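Local coordinates for DUF5063 domain-containing protein (Bacteroides fragilis, PDB 3NRH) that is of unknown function but forms a predominantly alpha-helical fold of the DUF5063 family, at residues Asp10-Phe23 / Ile45-Pro57. Residues are numbered along the deposited sequence; the frame is centred on the assembly and turned at random.
Sequences DKNVIEFVTVAAEF and ILPLLYLKASMLP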
ATOM      1  N   ASP A  10      16.165   4.955 -16.249  1.00 27.48           N
ATOM      2  CA  ASP A  10      14.796   5.449 -16.134  1.00 27.35           C
ATOM      3  C   ASP A  10      14.565   6.118 -14.778  1.00 27.58           C
ATOM      4  O   ASP A  10      15.019   5.626 -13.745  1.00 23.63           O
ATOM      5  CB  ASP A  10      13.820   4.286 -16.315  1.00 34.75           C
ATOM      6  CG  ASP A  10      12.387   4.742 -16.445  1.00 35.40           C
ATOM      7  OD1 ASP A  10      12.027   5.276 -17.512  1.00 44.37           O
ATOM      8  OD2 ASP A  10      11.621   4.566 -15.477  1.00 41.44           O
ATOM      9  N   LYS A  11      13.854   7.241 -14.789  1.00 25.43           N
ATOM     10  CA  LYS A  11      13.567   7.985 -13.566  1.00 26.40           C
ATOM     11  C   LYS A  11      12.814   7.126 -12.549  1.00 21.53           C
ATOM     12  O   LYS A  11      13.019   7.250 -11.341  1.00 15.16           O
ATOM     13  CB  LYS A  11      12.742   9.234 -13.897  1.00 27.82           C
ATOM     14  CG  LYS A  11      11.334   8.944 -14.405  1.00 28.04           C
ATOM     15  CD  LYS A  11      10.658  10.210 -14.923  1.00 28.58           C
ATOM     16  CE  LYS A  11       9.162  10.012 -15.120  1.00 30.45           C
ATOM     17  NZ  LYS A  11       8.849   8.881 -16.031  1.00 41.32           N
ATOM     18  N   ASN A  12      11.939   6.259 -13.048  1.00 22.59           N
ATOM     19  CA  ASN A  12      11.152   5.380 -12.192  1.00 24.08           C
ATOM     20  C   ASN A  12      12.031   4.280 -11.610  1.00 19.34           C
ATOM     21  O   ASN A  12      11.796   3.801 -10.497  1.00 16.68           O
ATOM     22  CB  ASN A  12      10.002   4.768 -12.994  1.00 17.38           C
ATOM     23  CG  ASN A  12       8.959   5.796 -13.394  1.00 27.77           C
ATOM     24  OD1 ASN A  12       8.404   5.743 -14.490  1.00 31.96           O
ATOM     25  ND2 ASN A  12       8.680   6.734 -12.498  1.00 20.14           N
ATOM     26  N   VAL A  13      13.045   3.874 -12.365  1.00 16.34           N
ATOM     27  CA  VAL A  13      13.952   2.841 -11.885  1.00 12.26           C
ATOM     28  C   VAL A  13      14.751   3.380 -10.698  1.00 16.08           C
ATOM     29  O   VAL A  13      14.890   2.710  -9.673  1.00 13.19           O
ATOM     30  CB  VAL A  13      14.915   2.386 -12.998  1.00 18.06           C
ATOM     31  CG1 VAL A  13      15.978   1.465 -12.423  1.00 16.90           C
ATOM     32  CG2 VAL A  13      14.135   1.662 -14.084  1.00 14.36           C
ATOM     33  N   ILE A  14      15.264   4.600 -10.836  1.00 14.11           N
ATOM     34  CA  ILE A  14      16.042   5.234  -9.771  1.00 15.96           C
ATOM     35  C   ILE A  14      15.261   5.336  -8.461  1.00 15.64           C
ATOM     36  O   ILE A  14      15.775   4.997  -7.395  1.00 12.22           O
ATOM     37  CB  ILE A  14      16.488   6.656 -10.190  1.00 21.81           C
ATOM     38  CG1 ILE A  14      17.309   6.575 -11.478  1.00 28.67           C
ATOM     39  CG2 ILE A  14      17.292   7.315  -9.067  1.00 17.59           C
ATOM     40  CD1 ILE A  14      18.506   5.657 -11.383  1.00 31.84           C
ATOM     41  N   GLU A  15      14.022   5.807  -8.536  1.00 14.35           N
ATOM     42  CA  GLU A  15      13.210   5.933  -7.335  1.00 14.63           C
ATOM     43  C   GLU A  15      12.916   4.565  -6.725  1.00 11.59           C
ATOM     44  O   GLU A  15      12.818   4.440  -5.508  1.00 13.62           O
ATOM     45  CB  GLU A  15      11.905   6.667  -7.639  1.00 18.84           C
ATOM     46  CG  GLU A  15      12.120   8.087  -8.133  1.00 31.50           C
ATOM     47  CD  GLU A  15      10.879   8.943  -8.005  1.00 41.77           C
ATOM     48  OE1 GLU A  15       9.789   8.480  -8.406  1.00 37.04           O
ATOM     49  OE2 GLU A  15      10.997  10.083  -7.505  1.00 47.25           O
ATOM     50  N   PHE A  16      12.779   3.544  -7.567  1.00 10.73           N
ATOM     51  CA  PHE A  16      12.530   2.194  -7.063  1.00 12.30           C
ATOM     52  C   PHE A  16      13.773   1.717  -6.305  1.00 10.21           C
ATOM     53  O   PHE A  16      13.669   1.157  -5.213  1.00  9.82           O
ATOM     54  CB  PHE A  16      12.229   1.230  -8.213  1.00 11.92           C
ATOM     55  CG  PHE A  16      12.012  -0.192  -7.769  1.00  8.44           C
ATOM     56  CD1 PHE A  16      10.936  -0.521  -6.946  1.00 11.22           C
ATOM     57  CD2 PHE A  16      12.894  -1.196  -8.150  1.00  9.84           C
ATOM     58  CE1 PHE A  16      10.747  -1.838  -6.509  1.00 15.14           C
ATOM     59  CE2 PHE A  16      12.714  -2.512  -7.721  1.00 17.11           C
ATOM     60  CZ  PHE A  16      11.639  -2.832  -6.898  1.00 17.24           C
ATOM     61  N   VAL A  17      14.947   1.945  -6.883  1.00 11.76           N
ATOM     62  CA  VAL A  17      16.191   1.537  -6.240  1.00 11.32           C
ATOM     63  C   VAL A  17      16.295   2.167  -4.853  1.00 10.16           C
ATOM     64  O   VAL A  17      16.656   1.493  -3.887  1.00 11.38           O
ATOM     65  CB  VAL A  17      17.427   1.927  -7.095  1.00  8.45           C
ATOM     66  CG1 VAL A  17      18.708   1.734  -6.294  1.00 12.88           C
ATOM     67  CG2 VAL A  17      17.478   1.058  -8.359  1.00  9.58           C
ATOM     68  N   THR A  18      15.955   3.450  -4.752  1.00  8.94           N
ATOM     69  CA  THR A  18      16.012   4.152  -3.475  1.00  7.99           C
ATOM     70  C   THR A  18      15.124   3.522  -2.397  1.00 10.34           C
ATOM     71  O   THR A  18      15.582   3.269  -1.281  1.00 10.13           O
ATOM     72  CB  THR A  18      15.633   5.630  -3.650  1.00 10.12           C
ATOM     73  OG1 THR A  18      16.554   6.237  -4.562  1.00 12.97           O
ATOM     74  CG2 THR A  18      15.692   6.366  -2.312  1.00 15.24           C
ATOM     75  N   VAL A  19      13.859   3.257  -2.711  1.00 11.17           N
ATOM     76  CA  VAL A  19      12.988   2.659  -1.701  1.00  8.70           C
ATOM     77  C   VAL A  19      13.373   1.204  -1.439  1.00  8.96           C
ATOM     78  O   VAL A  19      13.251   0.720  -0.315  1.00  8.88           O
ATOM     79  CB  VAL A  19      11.491   2.739  -2.106  1.00 14.44           C
ATOM     80  CG1 VAL A  19      11.254   1.989  -3.400  1.00 21.03           C
ATOM     81  CG2 VAL A  19      10.617   2.185  -0.975  1.00 12.58           C
ATOM     82  N   ALA A  20      13.840   0.509  -2.475  1.00  9.61           N
ATOM     83  CA  ALA A  20      14.250  -0.885  -2.324  1.00  9.88           C
ATOM     84  C   ALA A  20      15.406  -0.976  -1.321  1.00 12.69           C
ATOM     85  O   ALA A  20      15.427  -1.849  -0.453  1.00  9.62           O
ATOM     86  CB  ALA A  20      14.674  -1.459  -3.675  1.00  9.32           C
ATOM     87  N   ALA A  21      16.366  -0.064  -1.439  1.00 10.85           N
ATOM     88  CA  ALA A  21      17.508  -0.051  -0.531  1.00 10.60           C
ATOM     89  C   ALA A  21      17.056   0.304   0.885  1.00  8.53           C
ATOM     90  O   ALA A  21      17.536  -0.275   1.864  1.00 12.10           O
ATOM     91  CB  ALA A  21      18.562   0.952  -1.022  1.00  9.37           C
ATOM     92  N   GLU A  22      16.140   1.262   0.998  1.00  9.34           N
ATOM     93  CA  GLU A  22      15.633   1.661   2.308  1.00 12.20           C
ATOM     94  C   GLU A  22      14.917   0.479   2.955  1.00 11.54           C
ATOM     95  O   GLU A  22      15.031   0.258   4.162  1.00 10.82           O
ATOM     96  CB  GLU A  22      14.664   2.842   2.171  1.00 14.19           C
ATOM     97  CG  GLU A  22      15.295   4.086   1.552  1.00 21.66           C
ATOM     98  CD  GLU A  22      16.013   4.960   2.560  1.00 42.43           C
ATOM     99  OE1 GLU A  22      16.812   4.428   3.360  1.00 38.73           O
ATOM    100  OE2 GLU A  22      15.781   6.189   2.546  1.00 50.33           O
ATOM    101  N   PHE A  23      14.175  -0.274   2.148  1.00  9.68           N
ATOM    102  CA  PHE A  23      13.441  -1.445   2.631  1.00  8.55           C
ATOM    103  C   PHE A  23      14.415  -2.516   3.141  1.00  9.35           C
ATOM    104  O   PHE A  23      14.271  -3.024   4.253  1.00 10.50           O
ATOM    105  CB  PHE A  23      12.585  -2.027   1.494  1.00  6.80           C
ATOM    106  CG  PHE A  23      11.967  -3.368   1.813  1.00  8.98           C
ATOM    107  CD1 PHE A  23      10.902  -3.466   2.708  1.00 13.72           C
ATOM    108  CD2 PHE A  23      12.440  -4.527   1.200  1.00 10.64           C
ATOM    109  CE1 PHE A  23      10.313  -4.707   2.987  1.00 16.68           C
ATOM    110  CE2 PHE A  23      11.859  -5.772   1.471  1.00 16.79           C
ATOM    111  CZ  PHE A  23      10.793  -5.860   2.366  1.00 16.21           C
ATOM    112  N   ILE A  45       6.906   2.043   4.522  1.00 10.51           N
ATOM    113  CA  ILE A  45       7.811   1.594   3.468  1.00  9.16           C
ATOM    114  C   ILE A  45       7.133   0.677   2.445  1.00 11.47           C
ATOM    115  O   ILE A  45       7.319   0.843   1.243  1.00 11.90           O
ATOM    116  CB  ILE A  45       9.040   0.847   4.051  1.00 11.52           C
ATOM    117  CG1 ILE A  45       9.853   1.788   4.941  1.00 13.69           C
ATOM    118  CG2 ILE A  45       9.920   0.330   2.918  1.00 14.07           C
ATOM    119  CD1 ILE A  45      11.009   1.113   5.647  1.00 20.03           C
ATOM    120  N   LEU A  46       6.330  -0.278   2.911  1.00  8.56           N
ATOM    121  CA  LEU A  46       5.677  -1.205   1.990  1.00 12.79           C
ATOM    122  C   LEU A  46       4.805  -0.564   0.911  1.00  9.86           C
ATOM    123  O   LEU A  46       4.922  -0.912  -0.264  1.00  9.99           O
ATOM    124  CB  LEU A  46       4.863  -2.248   2.763  1.00 10.53           C
ATOM    125  CG  LEU A  46       5.677  -3.215   3.634  1.00 12.11           C
ATOM    126  CD1 LEU A  46       4.734  -4.210   4.284  1.00 15.39           C
ATOM    127  CD2 LEU A  46       6.709  -3.942   2.795  1.00 13.74           C
ATOM    128  N   PRO A  47       3.917   0.375   1.282  1.00 10.67           N
ATOM    129  CA  PRO A  47       3.097   0.972   0.221  1.00 14.02           C
ATOM    130  C   PRO A  47       3.921   1.750  -0.800  1.00 15.42           C
ATOM    131  O   PRO A  47       3.580   1.792  -1.983  1.00 11.70           O
ATOM    132  CB  PRO A  47       2.108   1.854   0.991  1.00 13.19           C
ATOM    133  CG  PRO A  47       2.849   2.202   2.255  1.00 13.21           C
ATOM    134  CD  PRO A  47       3.540   0.900   2.608  1.00 10.65           C
ATOM    135  N   LEU A  48       5.007   2.363  -0.346  1.00 12.44           N
ATOM    136  CA  LEU A  48       5.859   3.117  -1.256  1.00 10.53           C
ATOM    137  C   LEU A  48       6.601   2.149  -2.174  1.00  9.70           C
ATOM    138  O   LEU A  48       6.786   2.423  -3.358  1.00  9.57           O
ATOM    139  CB  LEU A  48       6.862   3.970  -0.474  1.00  8.53           C
ATOM    140  CG  LEU A  48       7.764   4.869  -1.330  1.00 10.22           C
ATOM    141  CD1 LEU A  48       6.928   5.782  -2.217  1.00 13.16           C
ATOM    142  CD2 LEU A  48       8.659   5.681  -0.419  1.00 18.23           C
ATOM    143  N   LEU A  49       7.024   1.014  -1.623  1.00  7.95           N
ATOM    144  CA  LEU A  49       7.734   0.011  -2.405  1.00 10.04           C
ATOM    145  C   LEU A  49       6.803  -0.553  -3.480  1.00 10.79           C
ATOM    146  O   LEU A  49       7.208  -0.745  -4.631  1.00  9.28           O
ATOM    147  CB  LEU A  49       8.240  -1.112  -1.489  1.00  9.79           C
ATOM    148  CG  LEU A  49       9.036  -2.263  -2.117  1.00 11.48           C
ATOM    149  CD1 LEU A  49      10.311  -1.738  -2.758  1.00 14.16           C
ATOM    150  CD2 LEU A  49       9.372  -3.292  -1.040  1.00 11.99           C
ATOM    151  N   TYR A  50       5.552  -0.804  -3.107  1.00  9.80           N
ATOM    152  CA  TYR A  50       4.574  -1.334  -4.049  1.00 11.01           C
ATOM    153  C   TYR A  50       4.331  -0.324  -5.172  1.00  9.49           C
ATOM    154  O   TYR A  50       4.319  -0.675  -6.357  1.00 11.02           O
ATOM    155  CB  TYR A  50       3.247  -1.624  -3.337  1.00 10.34           C
ATOM    156  CG  TYR A  50       2.245  -2.322  -4.226  1.00 11.38           C
ATOM    157  CD1 TYR A  50       2.195  -3.713  -4.295  1.00  7.71           C
ATOM    158  CD2 TYR A  50       1.397  -1.590  -5.055  1.00 10.65           C
ATOM    159  CE1 TYR A  50       1.325  -4.362  -5.176  1.00 10.79           C
ATOM    160  CE2 TYR A  50       0.530  -2.225  -5.942  1.00 11.12           C
ATOM    161  CZ  TYR A  50       0.502  -3.610  -5.999  1.00 11.80           C
ATOM    162  OH  TYR A  50      -0.328  -4.229  -6.905  1.00 16.85           O
ATOM    163  N   LEU A  51       4.127   0.931  -4.789  1.00  8.34           N
ATOM    164  CA  LEU A  51       3.882   1.991  -5.756  1.00 12.11           C
ATOM    165  C   LEU A  51       5.031   2.140  -6.749  1.00 12.55           C
ATOM    166  O   LEU A  51       4.812   2.197  -7.957  1.00  9.21           O
ATOM    167  CB  LEU A  51       3.651   3.311  -5.024  1.00  9.85           C
ATOM    168  CG  LEU A  51       3.468   4.565  -5.879  1.00 12.74           C
ATOM    169  CD1 LEU A  51       2.309   4.387  -6.839  1.00 16.00           C
ATOM    170  CD2 LEU A  51       3.226   5.763  -4.955  1.00 13.83           C
ATOM    171  N   LYS A  52       6.257   2.208  -6.246  1.00  9.24           N
ATOM    172  CA  LYS A  52       7.413   2.353  -7.128  1.00  8.62           C
ATOM    173  C   LYS A  52       7.597   1.143  -8.044  1.00 11.37           C
ATOM    174  O   LYS A  52       7.996   1.287  -9.200  1.00 11.75           O
ATOM    175  CB  LYS A  52       8.678   2.610  -6.296  1.00  7.09           C
ATOM    176  CG  LYS A  52       8.657   3.940  -5.554  1.00 12.02           C
ATOM    177  CD  LYS A  52       8.404   5.104  -6.515  1.00 16.38           C
ATOM    178  CE  LYS A  52       8.147   6.413  -5.784  1.00 31.02           C
ATOM    179  NZ  LYS A  52       7.729   7.495  -6.725  1.00 31.32           N
ATOM    180  N   ALA A  53       7.298  -0.051  -7.540  1.00  8.39           N
ATOM    181  CA  ALA A  53       7.420  -1.249  -8.362  1.00 11.94           C
ATOM    182  C   ALA A  53       6.378  -1.195  -9.479  1.00 14.54           C
ATOM    183  O   ALA A  53       6.658  -1.551 -10.625  1.00 12.48           O
ATOM    184  CB  ALA A  53       7.210  -2.493  -7.511  1.00 17.37           C
ATOM    185  N   SER A  54       5.179  -0.731  -9.137  1.00 13.22           N
ATOM    186  CA  SER A  54       4.084  -0.630 -10.096  1.00 15.38           C
ATOM    187  C   SER A  54       4.355   0.400 -11.183  1.00 16.09           C
ATOM    188  O   SER A  54       3.774   0.331 -12.263  1.00 13.33           O
ATOM    189  CB  SER A  54       2.783  -0.251  -9.376  1.00 15.11           C
ATOM    190  OG  SER A  54       2.442  -1.212  -8.391  1.00 16.70           O
HETATM  191  N   MSE A  55       5.238   1.352 -10.896  1.00 14.21           N
HETATM  192  CA  MSE A  55       5.562   2.408 -11.852  1.00 17.40           C
HETATM  193  C   MSE A  55       6.787   2.142 -12.713  1.00 19.31           C
HETATM  194  O   MSE A  55       7.165   2.978 -13.541  1.00 21.62           O
HETATM  195  CB  MSE A  55       5.741   3.731 -11.111  1.00 17.70           C
HETATM  196  CG  MSE A  55       4.458   4.221 -10.465  1.00 24.50           C
HETATM  197 SE   MSE A  55       4.711   5.850  -9.464  1.00 43.48          SE
HETATM  198  CE  MSE A  55       4.762   7.106 -10.937  1.00 39.00           C
ATOM    199  N   LEU A  56       7.403   0.982 -12.526  1.00 18.80           N
ATOM    200  CA  LEU A  56       8.586   0.621 -13.296  1.00 20.13           C
ATOM    201  C   LEU A  56       8.268   0.487 -14.776  1.00 23.72           C
ATOM    202  O   LEU A  56       7.144   0.159 -15.150  1.00 17.88           O
ATOM    203  CB  LEU A  56       9.166  -0.697 -12.783  1.00 14.78           C
ATOM    204  CG  LEU A  56       9.863  -0.620 -11.422  1.00 10.70           C
ATOM    205  CD1 LEU A  56      10.280  -2.008 -10.968  1.00 15.39           C
ATOM    206  CD2 LEU A  56      11.074   0.295 -11.530  1.00 11.17           C
ATOM    207  N   PRO A  57       9.252   0.770 -15.641  1.00 24.46           N
ATOM    208  CA  PRO A  57       9.028   0.657 -17.084  1.00 22.86           C
ATOM    209  C   PRO A  57       9.162  -0.804 -17.503  1.00 26.00           C
ATOM    210  O   PRO A  57       9.658  -1.633 -16.739  1.00 26.14           O
ATOM    211  CB  PRO A  57      10.127   1.536 -17.667  1.00 26.82           C
ATOM    212  CG  PRO A  57      11.254   1.322 -16.712  1.00 25.31           C
ATOM    213  CD  PRO A  57      10.560   1.390 -15.358  1.00 25.38           C
TER
HETATM  214  O   HOH W   1       9.155   3.599  -9.783  1.00 20.81           O
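L56 lays its methyl CD1 over one face of the F16 ring, 4.0 Å from CD1 to the ring centroid and 12° off the normal. Its other methyl, CD2, packs on F16 CB at 3.6 Å. F16 CG is anti to the backbone N (chi1 178°), which carries the ring onto helix 45-54. F16 CE1 meets A53 CB at 3.7 Å, and K52 CB lies at the ring edge, in its plane. F23 makes a similar CH-pi contact: L49 CD2 stands over its face, offset toward the rim, 4.0 Å from the centroid. I45 CG2 sits at the edge of the same ring.

The helices at 11-23 and 45-54 form an antiparallel pair, with segment axes 8.9 Å apart at closest approach and 155° between their directions. Knobs-into-holes packing joins them: V19 fits among I45, L48, L49 and K52, while L49 fits among F16, V19, A20 and F23. Helix 112-131 packs on A20 and F23, and helix 135-169 on L46, A53 and L56. The second subunit packs on L48.

K52 is bent at chi2, and its NZ meets E15 OE1 at 2.8 Å in a salt bridge, from above the carboxylate plane. One water donates to both N12 O and K52 O, bridging the two backbones. D10 N-caps the first helix: its OD2 accepts from N12 N at 3.0 Å. The P57 ring packs against that carboxylate and V13 CG2.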